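Local coordinates for protein diguanylate cyclase (Vibrio cholerae serotype O1, PDB 6EIB) that makes cyclic di-GMP from two GTP molecules through its GGDEF-family (here GGEEF) domain, the part seen in this chain, and takes part in biofilm formation, at residues Ile36-Phe41 / Val56-Leu60; Leu63-Ile68 / Gln100-Phe105; Ala121-His127 / Arg139-Leu144. One frame throughout, in Å; residues are numbered along the deposited sequence.

Read together, the three contacts show how one central sheet is covered on both faces by helices, with chemistry that differs with place in the fold. Contact 1, wholly buried and wholly apolar, seats helix 50-67 against the end of strand 31-38. Contact 2 carries the same helix further along, onto helix 91-107, and is mixed: isoleucine, leucine and phenylalanine inside, an arginine and a serine on the exposed side. The two touch directly, through Leu60 and Val56 against Phe105. Contact 3 lies across the sheet, where helix 133-148 rests on strand 119-125, the neighbour of strand 31-38; it combines very close backbone packing with a polar arginine network, so burial alone does not make a contact apolar.

Contact 1 of 3, residues Ile36-Phe41 / Val56-Leu60; sequences IDIDNF and VLCFL
The end of strand 31-38, which by similarity supplies Asp37 and Ile38 to the magnesium site of a GGDEF domain, is backed here by helix 50-67, with Phe41, Ile38 and Ile36 laid against Val56, Leu57 and Leu60. Directions alternate along the strand: the CB of Asp37 points away from the helix, that of Ile38 toward it. With CG1 of Ile38 anti to its carbonyl carbon (chi1 -61°) and the chain extended beyond, Ile38 CD1 lies 3.8 Å from both Leu57 CD2 and Leu60 CD2. It meets Leu60 tip to tip but crosses Leu57 at about a right angle. At the end of the type II turn that starts at Ile38, Phe41 brings CZ to 3.5 Å from Leu57 CG, while Val56 CB approaches the ring edge near its plane, 4.1 Å from Phe41 CE1. Two residues before Ile38, Ile36 CG2 reaches Leu60 CD2 at 4.2 Å. No hydrogen bond crosses the interface. Phe41 also touches Glu80, the predicted proton acceptor, while Asp37 points to the other side of the strand. The arrangement is that of a helix packed by apolar side chains on the strand face opposite an acidic residue, probably a metal ligand, in the GGDEF domain of a diguanylate cyclase.

Contact 2 of 3, residues Leu63-Ile68 / Gln100-Phe105; sequences LFQSVI and QIRQRF. With ACT (acetate ion), chain P; SO4 (sulfate ion), chain F.
This is a helix-helix contact on one face of the central sheet, between the C-terminal turns of helix 50-67 and the later part of helix 91-107, whose short segments run at 122° to each other. Ile101 is the residue most covered. Its CG2 meets the edge of the Phe64 ring, 3.7 Å from Phe64 CE1, while Ile101 CG1 packs on Val67 CG1 at 3.9 Å and CD1 faces Ile68 CD1. Leu63 divides its two methyls: CD2 settles against the helix backbone, 3.6 Å from Ile101 O, and also touches Phe105 CB; Leu63 CD1 lies against one face of the Arg104 guanidinium, opposite its centre, 3.8 Å from Arg104 CZ. A bend at chi3 (54°) turns that guanidinium back across Leu63. Arg104 NH1 donates to Ser66 OG over 3.2 Å, the acceptor somewhat out of the guanidinium plane and the bond fairly straight at 153°. Polar groups thus lie on the exposed side of the apolar centre. Beneath it, Ile101 rests on Ile36, Ile84 and Leu119, and Phe64 meets Phe82 edge to face, so both helices lie over strands 31-38, 81-87 and 119-125.

Contact 3 of 3, residues Ala121-His127 / Arg139-Leu144; sequences AGVSSLH and RSDQAL. With SO4 (sulfate ion), chain E; SO4 (sulfate ion), chain G.
Backbone closeness dominates one end of this strand-helix contact, where Gly122 of strand 119-125 lies against Ser140, Ala143 and Leu144 of helix 133-148. The short segments approach to 5.7 Å between axes. Gly122 CA comes within 3.4 Å of Leu144 N and makes a CA-H...O contact with Ser140 O; having no side chain, Gly122 lets the helix backbone come this close. Side-chain methyls border this point: Ala143 CB packs on Gly122 CA, and Leu144 CD1 lies against the backbone at Ala121 N, 3.8 Å away.

Hydrogen bonds take over toward the other end. Arg139 NE donates to Ser124 OG over 3.0 Å, with the oxygen close to the guanidinium plane. Arg139 NH2 donates to Ser125 O at 2.8 Å, but less directly: the nitrogen stands above the carbonyl plane, and the N-H...O angle is 133°. The same NH2 forms a salt bridge with Asp130, which also accepts from His127 N and thereby ties the loop to the arginine.

Stacking completes the set. Arg139 folds at its third torsion (chi3 -60°), which lays the guanidinium on the imidazole of His127, its plane only 4° from that of the ring and the two centres 3.7 Å apart. Pinned at its edge and covered on one face, the group is probably restricted in rotation.

Strand 119-125 lies between 31-38 and 154-157, and helix 133-148 forms the crossover of the beta-alpha-beta unit joining it to 154-157. Ser140 OG bonds to Ser35 OG on strand 31-38, while Val123, facing away from this helix, packs on helix 91-107.

Contact 1 of 3, residues Ile36-Phe41 / Val56-Leu60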
loop_
_atom_site.group_PDB
_atom_site.type_symbol
_atom_site.label_atom_id
_atom_site.label_comp_id
_atom_site.label_asym_id
_atom_site.label_seq_id
_atom_site.Cartn_x
_atom_site.Cartn_y
_atom_site.Cartn_z
ATOM N N ILE A 36 0.373 2.260 -2.125
ATOM C CA ILE A 36 -0.771 1.953 -2.977
ATOM C C ILE A 36 -1.545 3.202 -3.222
ATOM O O ILE A 36 -1.712 3.990 -2.312
ATOM C CB ILE A 36 -1.684 0.882 -2.332
ATOM C CG1 ILE A 36 -0.996 -0.475 -2.395
ATOM C CG2 ILE A 36 -3.045 0.801 -3.067
ATOM C CD1 ILE A 36 -1.711 -1.568 -1.594
ATOM N N ASP A 37 -1.964 3.428 -4.470
ATOM C CA ASP A 37 -2.837 4.548 -4.754
ATOM C C ASP A 37 -3.996 4.024 -5.596
ATOM O O ASP A 37 -3.803 3.336 -6.589
ATOM C CB ASP A 37 -2.087 5.674 -5.468
ATOM C CG ASP A 37 -2.871 6.988 -5.469
ATOM O OD1 ASP A 37 -3.037 7.593 -4.380
ATOM O OD2 ASP A 37 -3.252 7.463 -6.554
ATOM N N ILE A 38 -5.200 4.353 -5.167
ATOM C CA ILE A 38 -6.395 3.968 -5.888
ATOM C C ILE A 38 -6.546 4.813 -7.152
ATOM O O ILE A 38 -6.437 6.059 -7.090
ATOM C CB ILE A 38 -7.619 4.127 -5.006
ATOM C CG1 ILE A 38 -7.470 3.206 -3.767
ATOM C CG2 ILE A 38 -8.900 3.824 -5.817
ATOM C CD1 ILE A 38 -8.547 3.434 -2.699
ATOM N N ASP A 39 -6.779 4.148 -8.283
ATOM C CA ASP A 39 -6.910 4.854 -9.572
ATOM C C ASP A 39 -8.259 5.523 -9.669
ATOM O O ASP A 39 -9.266 4.919 -9.306
ATOM C CB ASP A 39 -6.741 3.892 -10.763
ATOM C CG ASP A 39 -5.313 3.350 -10.899
ATOM O OD1 ASP A 39 -4.394 4.187 -11.000
ATOM O OD2 ASP A 39 -5.122 2.083 -10.883
ATOM N N ASN A 40 -8.279 6.763 -10.158
ATOM C CA ASN A 40 -9.525 7.495 -10.371
ATOM C C ASN A 40 -10.472 7.576 -9.190
ATOM O O ASN A 40 -11.701 7.503 -9.368
ATOM C CB ASN A 40 -10.297 6.892 -11.554
ATOM C CG ASN A 40 -9.494 6.901 -12.818
ATOM O OD1 ASN A 40 -9.289 5.872 -13.439
ATOM N ND2 ASN A 40 -9.027 8.081 -13.210
ATOM N N PHE A 41 -9.907 7.744 -7.998
ATOM C CA PHE A 41 -10.704 7.762 -6.785
ATOM C C PHE A 41 -11.554 9.017 -6.745
ATOM O O PHE A 41 -12.682 8.992 -6.242
ATOM C CB PHE A 41 -9.804 7.690 -5.528
ATOM C CG PHE A 41 -10.563 7.421 -4.263
ATOM C CD1 PHE A 41 -11.210 6.192 -4.074
ATOM C CD2 PHE A 41 -10.649 8.385 -3.264
ATOM C CE1 PHE A 41 -11.930 5.939 -2.904
ATOM C CE2 PHE A 41 -11.363 8.137 -2.080
ATOM C CZ PHE A 41 -12.007 6.914 -1.908
ATOM N N VAL A 56 -15.245 1.943 -0.557
ATOM C CA VAL A 56 -14.111 1.447 -1.328
ATOM C C VAL A 56 -12.865 1.400 -0.463
ATOM O O VAL A 56 -12.146 0.394 -0.446
ATOM C CB VAL A 56 -13.809 2.334 -2.554
ATOM C CG1 VAL A 56 -12.599 1.764 -3.312
ATOM C CG2 VAL A 56 -15.029 2.441 -3.459
ATOM N N LEU A 57 -12.612 2.497 0.250
ATOM C CA LEU A 57 -11.465 2.578 1.154
ATOM C C LEU A 57 -11.573 1.462 2.206
ATOM O O LEU A 57 -10.605 0.769 2.501
ATOM C CB LEU A 57 -11.423 3.934 1.849
ATOM C CG LEU A 57 -11.242 5.187 0.985
ATOM C CD1 LEU A 57 -11.457 6.441 1.796
ATOM C CD2 LEU A 57 -9.890 5.188 0.357
ATOM N N CYS A 58 -12.775 1.271 2.728
ATOM C CA CYS A 58 -12.987 0.257 3.744
ATOM C C CYS A 58 -12.747 -1.156 3.243
ATOM O O CYS A 58 -12.078 -1.940 3.925
ATOM C CB CYS A 58 -14.402 0.363 4.300
ATOM S SG CYS A 58 -14.553 1.717 5.457
ATOM N N PHE A 59 -13.268 -1.462 2.060
ATOM C CA PHE A 59 -13.027 -2.744 1.408
ATOM C C PHE A 59 -11.534 -2.973 1.173
ATOM O O PHE A 59 -11.044 -4.093 1.342
ATOM C CB PHE A 59 -13.779 -2.836 0.082
ATOM C CG PHE A 59 -13.474 -4.094 -0.681
ATOM C CD1 PHE A 59 -14.162 -5.269 -0.405
ATOM C CD2 PHE A 59 -12.461 -4.120 -1.632
ATOM C CE1 PHE A 59 -13.859 -6.445 -1.088
ATOM C CE2 PHE A 59 -12.154 -5.296 -2.313
ATOM C CZ PHE A 59 -12.845 -6.450 -2.031
ATOM N N LEU A 60 -10.816 -1.926 0.768
ATOM C CA LEU A 60 -9.379 -2.063 0.498
ATOM C C LEU A 60 -8.629 -2.405 1.780
ATOM O O LEU A 60 -7.722 -3.267 1.788
ATOM C CB LEU A 60 -8.797 -0.787 -0.111
ATOM C CG LEU A 60 -7.304 -0.863 -0.433
ATOM C CD1 LEU A 60 -6.985 -2.022 -1.353
ATOM C CD2 LEU A 60 -6.765 0.476 -1.045
#

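Contact 2 of 3, residues Leu63-Ile68 / Gln100-Phe105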
loop_
_atom_site.group_PDB
_atom_site.type_symbol
_atom_site.label_atom_id
_atom_site.label_comp_id
_atom_site.label_asym_id
_atom_site.label_seq_id
_atom_site.Cartn_x
_atom_site.Cartn_y
_atom_site.Cartn_z
ATOM N N LEU A 63 -9.324 -5.858 2.617
ATOM C CA LEU A 63 -8.549 -6.651 1.679
ATOM C C LEU A 63 -7.103 -6.856 2.121
ATOM O O LEU A 63 -6.575 -7.972 1.983
ATOM C CB LEU A 63 -8.563 -5.979 0.290
ATOM C CG LEU A 63 -8.037 -6.790 -0.896
ATOM C CD1 LEU A 63 -8.735 -8.184 -0.973
ATOM C CD2 LEU A 63 -8.206 -5.994 -2.209
ATOM N N PHE A 64 -6.486 -5.813 2.696
ATOM C CA PHE A 64 -5.114 -5.937 3.175
ATOM C C PHE A 64 -5.012 -7.080 4.189
ATOM O O PHE A 64 -4.111 -7.918 4.107
ATOM C CB PHE A 64 -4.625 -4.646 3.834
ATOM C CG PHE A 64 -4.531 -3.469 2.905
ATOM C CD1 PHE A 64 -4.409 -3.648 1.537
ATOM C CD2 PHE A 64 -4.509 -2.182 3.422
ATOM C CE1 PHE A 64 -4.293 -2.553 0.686
ATOM C CE2 PHE A 64 -4.394 -1.071 2.585
ATOM C CZ PHE A 64 -4.281 -1.258 1.218
ATOM N N GLN A 65 -5.931 -7.086 5.146
ATOM C CA GLN A 65 -5.998 -8.127 6.173
ATOM C C GLN A 65 -6.153 -9.539 5.619
ATOM O O GLN A 65 -5.485 -10.470 6.072
ATOM C CB GLN A 65 -7.158 -7.861 7.129
ATOM C CG GLN A 65 -6.992 -6.702 8.091
ATOM C CD GLN A 65 -8.235 -6.514 8.972
ATOM O OE1 GLN A 65 -8.965 -5.528 8.827
ATOM N NE2 GLN A 65 -8.507 -7.490 9.844
ATOM N N SER A 66 -7.077 -9.690 4.677
ATOM C CA SER A 66 -7.402 -10.980 4.074
ATOM C C SER A 66 -6.222 -11.568 3.314
ATOM O O SER A 66 -5.933 -12.769 3.411
ATOM C CB SER A 66 -8.595 -10.822 3.128
ATOM O OG SER A 66 -8.772 -11.985 2.337
ATOM N N VAL A 67 -5.568 -10.712 2.537
ATOM C CA VAL A 67 -4.448 -11.122 1.706
ATOM C C VAL A 67 -3.150 -11.282 2.507
ATOM O O VAL A 67 -2.378 -12.198 2.255
ATOM C CB VAL A 67 -4.229 -10.120 0.552
ATOM C CG1 VAL A 67 -2.924 -10.403 -0.163
ATOM C CG2 VAL A 67 -5.422 -10.150 -0.408
ATOM N N ILE A 68 -2.895 -10.373 3.446
ATOM C CA ILE A 68 -1.686 -10.460 4.252
ATOM C C ILE A 68 -2.046 -11.007 5.628
ATOM O O ILE A 68 -2.371 -10.256 6.552
ATOM C CB ILE A 68 -1.004 -9.092 4.411
ATOM C CG1 ILE A 68 -0.903 -8.374 3.055
ATOM C CG2 ILE A 68 0.336 -9.236 5.084
ATOM C CD1 ILE A 68 -0.428 -6.938 3.183
ATOM N N GLN A 100 -1.307 -9.469 -5.538
ATOM C CA GLN A 100 -2.549 -10.126 -5.127
ATOM C C GLN A 100 -3.582 -9.080 -4.689
ATOM O O GLN A 100 -4.765 -9.198 -5.001
ATOM C CB GLN A 100 -2.286 -11.123 -3.993
ATOM C CG GLN A 100 -1.504 -12.358 -4.413
ATOM C CD GLN A 100 -1.356 -13.355 -3.284
ATOM O OE1 GLN A 100 -1.251 -12.974 -2.121
ATOM N NE2 GLN A 100 -1.358 -14.644 -3.619
ATOM N N ILE A 101 -3.144 -8.079 -3.928
ATOM C CA ILE A 101 -4.051 -7.015 -3.541
ATOM C C ILE A 101 -4.578 -6.274 -4.793
ATOM O O ILE A 101 -5.777 -5.994 -4.878
ATOM C CB ILE A 101 -3.353 -6.006 -2.594
ATOM C CG1 ILE A 101 -3.022 -6.668 -1.260
ATOM C CG2 ILE A 101 -4.205 -4.713 -2.359
ATOM C CD1 ILE A 101 -1.916 -5.954 -0.530
ATOM N N ARG A 102 -3.680 -5.948 -5.735
ATOM C CA ARG A 102 -4.054 -5.247 -6.975
ATOM C C ARG A 102 -5.124 -6.042 -7.716
ATOM O O ARG A 102 -6.137 -5.487 -8.170
ATOM C CB ARG A 102 -2.831 -5.039 -7.884
ATOM C CG ARG A 102 -3.155 -4.311 -9.188
ATOM C CD ARG A 102 -2.037 -4.373 -10.232
ATOM N NE ARG A 102 -1.603 -5.726 -10.555
ATOM C CZ ARG A 102 -2.316 -6.598 -11.261
ATOM N NH1 ARG A 102 -3.530 -6.285 -11.708
ATOM N NH2 ARG A 102 -1.819 -7.796 -11.501
ATOM N N GLN A 103 -4.869 -7.343 -7.850
ATOM C CA GLN A 103 -5.762 -8.230 -8.602
ATOM C C GLN A 103 -7.104 -8.419 -7.956
ATOM O O GLN A 103 -8.126 -8.377 -8.636
ATOM C CB GLN A 103 -5.126 -9.579 -8.802
ATOM C CG GLN A 103 -4.117 -9.632 -9.923
ATOM C CD GLN A 103 -3.222 -10.855 -9.812
ATOM O OE1 GLN A 103 -3.066 -11.427 -8.723
ATOM N NE2 GLN A 103 -2.700 -11.318 -10.953
ATOM N N ARG A 104 -7.119 -8.676 -6.652
ATOM C CA ARG A 104 -8.403 -8.890 -5.988
ATOM C C ARG A 104 -9.228 -7.615 -5.894
ATOM O O ARG A 104 -10.468 -7.658 -5.914
ATOM C CB ARG A 104 -8.197 -9.529 -4.607
ATOM C CG ARG A 104 -7.851 -11.005 -4.735
ATOM C CD ARG A 104 -8.065 -11.756 -3.437
ATOM N NE ARG A 104 -9.416 -11.565 -2.907
ATOM C CZ ARG A 104 -9.717 -11.792 -1.632
ATOM N NH1 ARG A 104 -8.767 -12.210 -0.809
ATOM N NH2 ARG A 104 -10.939 -11.570 -1.175
ATOM N N PHE A 105 -8.556 -6.466 -5.825
ATOM C CA PHE A 105 -9.278 -5.230 -5.846
ATOM C C PHE A 105 -9.937 -5.037 -7.217
ATOM O O PHE A 105 -11.109 -4.653 -7.310
ATOM C CB PHE A 105 -8.316 -4.080 -5.503
ATOM C CG PHE A 105 -8.990 -2.762 -5.272
ATOM C CD1 PHE A 105 -9.710 -2.527 -4.108
ATOM C CD2 PHE A 105 -8.845 -1.733 -6.191
ATOM C CE1 PHE A 105 -10.299 -1.284 -3.876
ATOM C CE2 PHE A 105 -9.437 -0.482 -5.971
ATOM C CZ PHE A 105 -10.161 -0.261 -4.823
HETATM C C ACT P . -4.141 -9.520 -13.983
HETATM O O ACT P . -4.255 -9.252 -15.199
HETATM O OXT ACT P . -2.989 -9.420 -13.509
HETATM C CH3 ACT P . -5.310 -9.950 -13.145
HETATM S S SO4 F . -14.258 -10.630 -2.746
HETATM O O1 SO4 F . -15.432 -9.967 -2.187
HETATM O O2 SO4 F . -14.559 -12.016 -3.086
HETATM O O3 SO4 F . -13.830 -10.020 -4.001
HETATM O O4 SO4 F . -13.215 -10.565 -1.721
#

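Contact 3 of 3, residues Ala121-His127 / Arg139-Leu144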
loop_
_atom_site.group_PDB
_atom_site.type_symbol
_atom_site.label_atom_id
_atom_site.label_comp_id
_atom_site.label_asym_id
_atom_site.label_seq_id
_atom_site.Cartn_x
_atom_site.Cartn_y
_atom_site.Cartn_z
ATOM N N ALA A 121 0.610 0.043 -7.334
ATOM C CA ALA A 121 1.397 -0.164 -6.127
ATOM C C ALA A 121 2.855 -0.054 -6.468
ATOM O O ALA A 121 3.278 -0.434 -7.574
ATOM C CB ALA A 121 1.087 -1.571 -5.482
ATOM N N GLY A 122 3.630 0.495 -5.536
ATOM C CA GLY A 122 5.069 0.497 -5.701
ATOM C C GLY A 122 5.628 -0.213 -4.467
ATOM O O GLY A 122 5.086 -0.053 -3.364
ATOM N N VAL A 123 6.713 -0.952 -4.640
ATOM C CA VAL A 123 7.289 -1.755 -3.543
ATOM C C VAL A 123 8.788 -1.540 -3.334
ATOM O O VAL A 123 9.571 -1.507 -4.284
ATOM C CB VAL A 123 7.088 -3.248 -3.805
ATOM C CG1 VAL A 123 7.520 -4.059 -2.591
ATOM C CG2 VAL A 123 5.638 -3.531 -4.193
ATOM N N SER A 124 9.219 -1.412 -2.084
ATOM C CA SER A 124 10.638 -1.414 -1.854
ATOM C C SER A 124 10.862 -2.012 -0.494
ATOM O O SER A 124 9.924 -2.509 0.147
ATOM C CB SER A 124 11.233 0.012 -1.922
ATOM O OG SER A 124 12.667 -0.033 -2.018
ATOM N N SER A 125 12.103 -1.937 -0.042
ATOM C CA SER A 125 12.427 -2.439 1.279
ATOM C C SER A 125 13.672 -1.759 1.844
ATOM O O SER A 125 14.401 -1.078 1.124
ATOM C CB SER A 125 12.622 -3.946 1.233
ATOM O OG SER A 125 13.781 -4.266 0.501
ATOM N N LEU A 126 13.946 -1.994 3.128
ATOM C CA LEU A 126 15.120 -1.401 3.776
ATOM C C LEU A 126 16.393 -1.781 3.015
ATOM O O LEU A 126 16.575 -2.952 2.665
ATOM C CB LEU A 126 15.224 -1.891 5.228
ATOM C CG LEU A 126 16.448 -1.532 6.082
ATOM C CD1 LEU A 126 16.440 -0.090 6.427
ATOM C CD2 LEU A 126 16.521 -2.417 7.336
ATOM N N HIS A 127 17.240 -0.787 2.712
ATOM C CA HIS A 127 18.567 -1.020 2.121
ATOM C C HIS A 127 19.653 -0.642 3.163
ATOM O O HIS A 127 19.394 0.138 4.086
ATOM C CB HIS A 127 18.787 -0.206 0.829
ATOM C CG HIS A 127 17.924 -0.627 -0.325
ATOM N ND1 HIS A 127 18.058 -0.075 -1.583
ATOM C CD2 HIS A 127 16.909 -1.521 -0.413
ATOM C CE1 HIS A 127 17.186 -0.637 -2.402
ATOM N NE2 HIS A 127 16.468 -1.509 -1.718
ATOM N N ARG A 139 11.591 5.308 -2.206
ATOM C CA ARG A 139 11.722 4.266 -3.231
ATOM C C ARG A 139 10.369 3.617 -3.554
ATOM O O ARG A 139 10.077 3.365 -4.719
ATOM C CB ARG A 139 12.747 3.206 -2.801
ATOM C CG ARG A 139 14.208 3.699 -2.793
ATOM C CD ARG A 139 15.143 2.567 -2.577
ATOM N NE ARG A 139 14.869 1.929 -1.297
ATOM C CZ ARG A 139 15.573 2.165 -0.184
ATOM N NH1 ARG A 139 16.607 3.001 -0.220
ATOM N NH2 ARG A 139 15.266 1.540 0.952
ATOM N N SER A 140 9.533 3.344 -2.553
ATOM C CA SER A 140 8.237 2.748 -2.882
ATOM C C SER A 140 7.369 3.785 -3.580
ATOM O O SER A 140 6.617 3.447 -4.479
ATOM C CB SER A 140 7.521 2.159 -1.656
ATOM O OG SER A 140 7.150 3.122 -0.686
ATOM N N ASP A 141 7.477 5.049 -3.169
ATOM C CA ASP A 141 6.701 6.106 -3.800
ATOM C C ASP A 141 7.130 6.247 -5.257
ATOM O O ASP A 141 6.282 6.436 -6.155
ATOM C CB ASP A 141 6.871 7.429 -3.019
ATOM C CG ASP A 141 5.895 8.540 -3.475
ATOM O OD1 ASP A 141 4.760 8.224 -3.888
ATOM O OD2 ASP A 141 6.282 9.740 -3.424
ATOM N N GLN A 142 8.432 6.148 -5.525
ATOM C CA GLN A 142 8.906 6.302 -6.907
ATOM C C GLN A 142 8.501 5.139 -7.807
ATOM O O GLN A 142 8.154 5.317 -8.981
ATOM C CB GLN A 142 10.438 6.439 -6.945
ATOM C CG GLN A 142 10.945 6.886 -8.293
ATOM C CD GLN A 142 12.444 6.761 -8.440
ATOM O OE1 GLN A 142 12.931 5.836 -9.097
ATOM N NE2 GLN A 142 13.191 7.669 -7.810
ATOM N N ALA A 143 8.509 3.946 -7.229
ATOM C CA ALA A 143 8.061 2.744 -7.910
ATOM C C ALA A 143 6.579 2.834 -8.168
ATOM O O ALA A 143 6.104 2.342 -9.181
ATOM C CB ALA A 143 8.412 1.432 -7.053
ATOM N N LEU A 144 5.826 3.426 -7.243
ATOM C CA LEU A 144 4.404 3.632 -7.482
ATOM C C LEU A 144 4.168 4.531 -8.694
ATOM O O LEU A 144 3.418 4.193 -9.628
ATOM C CB LEU A 144 3.762 4.233 -6.215
ATOM C CG LEU A 144 2.342 4.818 -6.311
ATOM C CD1 LEU A 144 1.268 3.760 -6.735
ATOM C CD2 LEU A 144 1.930 5.374 -4.940
HETATM S S SO4 E . 15.338 -7.773 1.108
HETATM O O1 SO4 E . 14.653 -6.568 1.568
HETATM O O2 SO4 E . 14.354 -8.722 0.612
HETATM O O3 SO4 E . 16.287 -7.449 0.052
HETATM O O4 SO4 E . 16.031 -8.410 2.251
HETATM S S SO4 G . 17.430 7.493 -7.835
HETATM O O1 SO4 G . 16.098 7.187 -7.334
HETATM O O2 SO4 G . 17.582 6.890 -9.154
HETATM O O3 SO4 G . 17.583 8.942 -7.969
HETATM O O4 SO4 G . 18.416 6.949 -6.908
#